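Local coordinates for ethyl acetate hydrolase (Pseudomonas veronii, PDB 5EFZ), which hydrolyses ethyl acetate and other short acetate esters to the alcohol and acetate, a step in the bacterial breakdown of small methyl ketones, at residues 160-165 with 287-292; 169-174 with 293-298. All blocks are in the same frame, centred on the assembly; numbering follows the deposited sequence.

Interaction 1: residues 160-165 with 287-292; sequences WAVRYP and AKALGR
The helix that follows the nucleophile elbow in this alpha/beta-hydrolase fold, residues 152-163, ends against the short helix 286-290, and Val162 and Arg292 carry most of the contact. Arg292, just past the short helix, reaches back over the last turn of the longer one. Its NH2 donates to Val162 O at 2.8 Å with a bent N-H...O angle of 138°, and NE adds a weak second bond to the same oxygen at 3.3 Å, so one carbonyl near the helix end takes both. The oxygen lies somewhat out of the guanidinium plane. A bend at chi3 (49°) turns the group onto this carbonyl, and Val162 CG1 lies over one guanidinium face, 3.9 Å from NE. With CG1 anti to its backbone N (chi1 169°), Val162 directs both methyls at the short helix: CG2 meets Ala289 O at 3.4 Å, while CG1 stands 4.3 Å from Ala289 CB. Beyond the helix end, Pro165 rests CB on Arg292 O at 3.3 Å, a van der Waals contact. The side chain of Arg163 leaves the contact, its NE in a salt bridge with Glu159. On the flank of helix 152-163 that carries Trp160, helix 124-139 packs through Val128 and Leu135; next to Val162, Ile293 leads from the short helix toward strand 296-300.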
loop_
_atom_site.group_PDB
_atom_site.type_symbol
_atom_site.label_atom_id
_atom_site.label_comp_id
_atom_site.label_asym_id
_atom_site.label_seq_id
_atom_site.Cartn_x
_atom_site.Cartn_y
_atom_site.Cartn_z
ATOM N N TRP A 160 -14.329 23.821 2.600
ATOM C CA TRP A 160 -15.383 24.641 3.222
ATOM C C TRP A 160 -14.803 25.607 4.253
ATOM O O TRP A 160 -15.105 26.811 4.222
ATOM C CB TRP A 160 -16.434 23.745 3.913
ATOM C CG TRP A 160 -17.712 23.621 3.128
ATOM C CD1 TRP A 160 -18.089 22.575 2.320
ATOM C CD2 TRP A 160 -18.743 24.617 3.014
ATOM N NE1 TRP A 160 -19.299 22.855 1.730
ATOM C CE2 TRP A 160 -19.738 24.086 2.177
ATOM C CE3 TRP A 160 -18.956 25.866 3.620
ATOM C CZ2 TRP A 160 -20.912 24.781 1.888
ATOM C CZ3 TRP A 160 -20.128 26.551 3.347
ATOM C CH2 TRP A 160 -21.086 26.013 2.478
ATOM N N ALA A 161 -13.967 25.082 5.156
ATOM C CA ALA A 161 -13.451 25.883 6.280
ATOM C C ALA A 161 -12.522 26.993 5.814
ATOM O O ALA A 161 -12.390 28.012 6.493
ATOM C CB ALA A 161 -12.732 24.986 7.299
ATOM N N VAL A 162 -11.861 26.792 4.666
ATOM C CA VAL A 162 -10.927 27.795 4.130
ATOM C C VAL A 162 -11.668 28.806 3.239
ATOM O O VAL A 162 -11.405 30.004 3.297
ATOM C CB VAL A 162 -9.766 27.136 3.312
ATOM C CG1 VAL A 162 -8.954 28.191 2.522
ATOM C CG2 VAL A 162 -8.844 26.357 4.237
ATOM N N ARG A 163 -12.599 28.319 2.431
ATOM C CA ARG A 163 -13.260 29.149 1.423
ATOM C C ARG A 163 -14.316 30.075 2.025
ATOM O O ARG A 163 -14.482 31.232 1.591
ATOM C CB ARG A 163 -13.896 28.250 0.342
ATOM C CG ARG A 163 -14.533 29.006 -0.816
ATOM C CD ARG A 163 -15.260 28.092 -1.786
ATOM N NE ARG A 163 -14.334 27.361 -2.635
ATOM C CZ ARG A 163 -14.290 27.463 -3.955
ATOM N NH1 ARG A 163 -15.137 28.263 -4.606
ATOM N NH2 ARG A 163 -13.383 26.773 -4.617
ATOM N N TYR A 164 -15.022 29.575 3.038
ATOM C CA TYR A 164 -16.032 30.352 3.736
ATOM C C TYR A 164 -15.823 30.339 5.256
ATOM O O TYR A 164 -16.601 29.724 6.002
ATOM C CB TYR A 164 -17.423 29.819 3.400
ATOM C CG TYR A 164 -17.754 29.757 1.932
ATOM C CD1 TYR A 164 -17.830 28.539 1.277
ATOM C CD2 TYR A 164 -18.030 30.912 1.211
ATOM C CE1 TYR A 164 -18.152 28.462 -0.041
ATOM C CE2 TYR A 164 -18.353 30.845 -0.137
ATOM C CZ TYR A 164 -18.404 29.616 -0.749
ATOM O OH TYR A 164 -18.728 29.521 -2.071
ATOM N N PRO A 165 -14.772 31.014 5.728
ATOM C CA PRO A 165 -14.366 30.720 7.113
ATOM C C PRO A 165 -15.377 31.099 8.191
ATOM O O PRO A 165 -15.483 30.379 9.181
ATOM C CB PRO A 165 -13.065 31.511 7.279
ATOM C CG PRO A 165 -12.971 32.411 6.115
ATOM C CD PRO A 165 -13.810 31.872 5.021
ATOM N N ALA A 287 0.179 26.992 4.682
ATOM C CA ALA A 287 0.091 27.598 6.016
ATOM C C ALA A 287 -0.841 28.822 6.007
ATOM O O ALA A 287 -1.610 29.049 6.953
ATOM C CB ALA A 287 1.474 27.994 6.517
ATOM N N LYS A 288 -0.769 29.605 4.939
ATOM C CA LYS A 288 -1.626 30.786 4.801
ATOM C C LYS A 288 -3.092 30.401 4.637
ATOM O O LYS A 288 -3.970 31.019 5.236
ATOM C CB LYS A 288 -1.193 31.635 3.609
ATOM C CG LYS A 288 -1.912 32.947 3.546
ATOM C CD LYS A 288 -1.439 33.798 2.389
ATOM C CE LYS A 288 -2.272 35.067 2.283
ATOM N NZ LYS A 288 -1.892 35.895 1.087
ATOM N N ALA A 289 -3.350 29.386 3.817
ATOM C CA ALA A 289 -4.703 28.866 3.617
ATOM C C ALA A 289 -5.302 28.299 4.898
ATOM O O ALA A 289 -6.444 28.609 5.241
ATOM C CB ALA A 289 -4.707 27.768 2.530
ATOM N N LEU A 290 -4.560 27.422 5.578
ATOM C CA LEU A 290 -5.070 26.833 6.810
ATOM C C LEU A 290 -5.194 27.873 7.935
ATOM O O LEU A 290 -6.026 27.722 8.834
ATOM C CB LEU A 290 -4.177 25.668 7.270
ATOM C CG LEU A 290 -4.219 24.478 6.308
ATOM C CD1 LEU A 290 -3.291 23.333 6.776
ATOM C CD2 LEU A 290 -5.653 23.945 6.094
ATOM N N GLY A 291 -4.361 28.906 7.883
ATOM C CA GLY A 291 -4.427 30.001 8.847
ATOM C C GLY A 291 -5.703 30.820 8.735
ATOM O O GLY A 291 -6.046 31.562 9.670
ATOM N N ARG A 292 -6.397 30.712 7.597
ATOM C CA ARG A 292 -7.694 31.387 7.389
ATOM C C ARG A 292 -8.851 30.724 8.159
ATOM O O ARG A 292 -9.917 31.330 8.344
ATOM C CB ARG A 292 -8.055 31.405 5.890
ATOM C CG ARG A 292 -7.329 32.471 5.101
ATOM C CD ARG A 292 -7.470 32.281 3.587
ATOM N NE ARG A 292 -8.846 32.053 3.146
ATOM C CZ ARG A 292 -9.288 32.314 1.915
ATOM N NH1 ARG A 292 -8.471 32.852 1.006
ATOM N NH2 ARG A 292 -10.558 32.073 1.602
#

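Interaction 2: residues 169-174 with 293-298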
loop_
_atom_site.group_PDB
_atom_site.type_symbol
_atom_site.label_atom_id
_atom_site.label_comp_id
_atom_site.label_asym_id
_atom_site.label_seq_id
_atom_site.Cartn_x
_atom_site.Cartn_y
_atom_site.Cartn_z
ATOM N N LYS A 169 -18.850 26.898 11.534
ATOM C CA LYS A 169 -18.578 27.133 12.963
ATOM C C LYS A 169 -17.665 26.049 13.550
ATOM O O LYS A 169 -16.907 26.331 14.498
ATOM C CB LYS A 169 -19.883 27.215 13.766
ATOM C CG LYS A 169 -20.847 28.318 13.289
ATOM C CD LYS A 169 -20.104 29.662 13.200
ATOM C CE LYS A 169 -21.041 30.791 12.798
ATOM N NZ LYS A 169 -20.358 32.122 12.675
ATOM N N ARG A 170 -17.772 24.833 13.017
ATOM C CA ARG A 170 -17.003 23.673 13.508
ATOM C C ARG A 170 -16.712 22.803 12.320
ATOM O O ARG A 170 -17.548 22.716 11.441
ATOM C CB ARG A 170 -17.786 22.860 14.544
ATOM C CG ARG A 170 -18.213 23.658 15.773
ATOM C CD ARG A 170 -19.116 22.795 16.651
ATOM N NE ARG A 170 -19.638 23.580 17.773
ATOM C CZ ARG A 170 -20.702 24.377 17.702
ATOM N NH1 ARG A 170 -21.367 24.516 16.553
ATOM N NH2 ARG A 170 -21.083 25.058 18.780
ATOM N N ALA A 171 -15.547 22.148 12.308
ATOM C CA ALA A 171 -15.164 21.282 11.211
ATOM C C ALA A 171 -14.560 20.013 11.791
ATOM O O ALA A 171 -13.768 20.057 12.739
ATOM C CB ALA A 171 -14.164 21.990 10.266
ATOM N N ALA A 172 -14.961 18.881 11.240
ATOM C CA ALA A 172 -14.371 17.609 11.614
ATOM C C ALA A 172 -13.899 16.907 10.350
ATOM O O ALA A 172 -14.707 16.458 9.500
ATOM C CB ALA A 172 -15.365 16.734 12.406
ATOM N N ALA A 173 -12.578 16.806 10.231
ATOM C CA ALA A 173 -11.951 16.206 9.046
ATOM C C ALA A 173 -11.453 14.828 9.383
ATOM O O ALA A 173 -10.414 14.683 10.047
ATOM C CB ALA A 173 -10.814 17.068 8.532
ATOM N N ILE A 174 -12.220 13.817 8.978
ATOM C CA ILE A 174 -11.888 12.427 9.296
ATOM C C ILE A 174 -11.133 11.766 8.145
ATOM O O ILE A 174 -11.618 11.769 7.008
ATOM C CB ILE A 174 -13.136 11.611 9.580
ATOM C CG1 ILE A 174 -14.026 12.297 10.655
ATOM C CG2 ILE A 174 -12.744 10.208 10.023
ATOM C CD1 ILE A 174 -15.466 11.783 10.630
ATOM N N ILE A 293 -8.656 29.479 8.571
ATOM C CA ILE A 293 -9.736 28.722 9.178
ATOM C C ILE A 293 -10.129 29.338 10.523
ATOM O O ILE A 293 -9.279 29.551 11.367
ATOM C CB ILE A 293 -9.345 27.249 9.371
ATOM C CG1 ILE A 293 -9.147 26.592 8.002
ATOM C CG2 ILE A 293 -10.413 26.549 10.226
ATOM C CD1 ILE A 293 -8.731 25.124 8.092
ATOM N N LYS A 294 -11.414 29.654 10.693
ATOM C CA LYS A 294 -11.936 30.149 11.965
ATOM C C LYS A 294 -12.733 29.085 12.733
ATOM O O LYS A 294 -12.960 29.217 13.952
ATOM C CB LYS A 294 -12.827 31.375 11.724
ATOM C CG LYS A 294 -12.050 32.562 11.164
ATOM C CD LYS A 294 -12.943 33.744 10.831
ATOM C CE LYS A 294 -13.400 34.465 12.048
ATOM N NZ LYS A 294 -14.083 35.739 11.663
ATOM N N ALA A 295 -13.170 28.053 12.017
ATOM C CA ALA A 295 -13.947 26.956 12.604
ATOM C C ALA A 295 -13.182 26.268 13.712
ATOM O O ALA A 295 -11.985 26.023 13.571
ATOM C CB ALA A 295 -14.319 25.893 11.532
ATOM N N LYS A 296 -13.878 25.908 14.789
ATOM C CA LYS A 296 -13.308 24.958 15.755
ATOM C C LYS A 296 -13.136 23.643 15.056
ATOM O O LYS A 296 -14.121 23.016 14.627
ATOM C CB LYS A 296 -14.214 24.815 16.993
ATOM C CG LYS A 296 -13.664 23.890 18.112
ATOM C CD LYS A 296 -12.377 24.457 18.691
ATOM C CE LYS A 296 -11.708 23.503 19.699
ATOM N NZ LYS A 296 -10.366 24.001 20.174
ATOM N N THR A 297 -11.887 23.193 14.911
ATOM C CA THR A 297 -11.613 22.056 14.030
ATOM C C THR A 297 -10.948 20.855 14.721
ATOM O O THR A 297 -9.950 21.022 15.422
ATOM C CB THR A 297 -10.690 22.502 12.859
ATOM O OG1 THR A 297 -11.282 23.622 12.197
ATOM C CG2 THR A 297 -10.473 21.372 11.862
ATOM N N TYR A 298 -11.525 19.668 14.531
ATOM C CA TYR A 298 -10.913 18.394 14.944
ATOM C C TYR A 298 -10.328 17.694 13.713
ATOM O O TYR A 298 -11.035 17.454 12.715
ATOM C CB TYR A 298 -11.944 17.456 15.611
ATOM C CG TYR A 298 -12.328 17.804 17.032
ATOM C CD1 TYR A 298 -11.879 18.971 17.637
ATOM C CD2 TYR A 298 -13.165 16.966 17.761
ATOM C CE1 TYR A 298 -12.259 19.295 18.949
ATOM C CE2 TYR A 298 -13.547 17.277 19.071
ATOM C CZ TYR A 298 -13.091 18.429 19.644
ATOM O OH TYR A 298 -13.468 18.728 20.925
#
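Thr297 places CG2 anti to its backbone N and OG1 beside it (chi1 -54°), which brings both branches up to Ala171 CB, OG1 at 3.8 Å and CG2 slightly farther. The two residues are partners in the central, mostly parallel sheet of the alpha/beta-hydrolase fold, where strands 170-174 and 296-300 are neighbours; their short segments run 13° from parallel. Arg170 pairs with Lys296, Ala171 with Thr297 and Ala172 with Tyr298. The hydrogen-bond ladder starts before the first strand, with Lys296 N to Lys169 O at 3.1 Å. Ala171 then bonds twice to the same strand, through its N-H to Lys296 O and through its O from Tyr298 N, each at 2.9 Å. Ala173 N bonds to Tyr298 O at 3.0 Å, and the ladder continues from Ala173 to Met300; the Ala173 side chain lies about 10 Å from that of Ser151, the inferred nucleophile. On the face with Ala171 and Thr297, Ala295 CB sits 4.1 Å from Ala171 CB. The other face carries Arg170, Ala172, Lys296 and Tyr298. Helix 152-163 covers Ala171 with Thr157, while helix 342-356 packs on the other face, Leu352 on Ala172 and Leu355 on Lys296 and Tyr298. The charged ends leave the strand pair: Arg170 binds the carbonyls of Ser358 and Ala145, and Lys296 NZ that of Asn322. Where the second strand begins, Thr297 OG1 donates to Ala295 O at 2.9 Å, coming from above that carbonyl's plane.

From the N terminus, the chain runs through helix 152-163 into 160-165, turns, and enters strand 170-174; after an excursion of about 120 residues, a little over half of it helix, it returns through helix 286-290 to 287-292 and on into strand 296-300. Interaction 1 closes this excursion between the two helices, and interaction 2 closes it between the two strands. The segments alternate along the chain, so the contacts cross rather than nest: two helix-strand units, far apart in sequence, lie side by side. The contact centres are about 10 Å apart, and Ile293 joins them, its CG1 3.8 Å from Val162 CG2. Together they tie the excursion to the central sheet and helix 152-163 on one face.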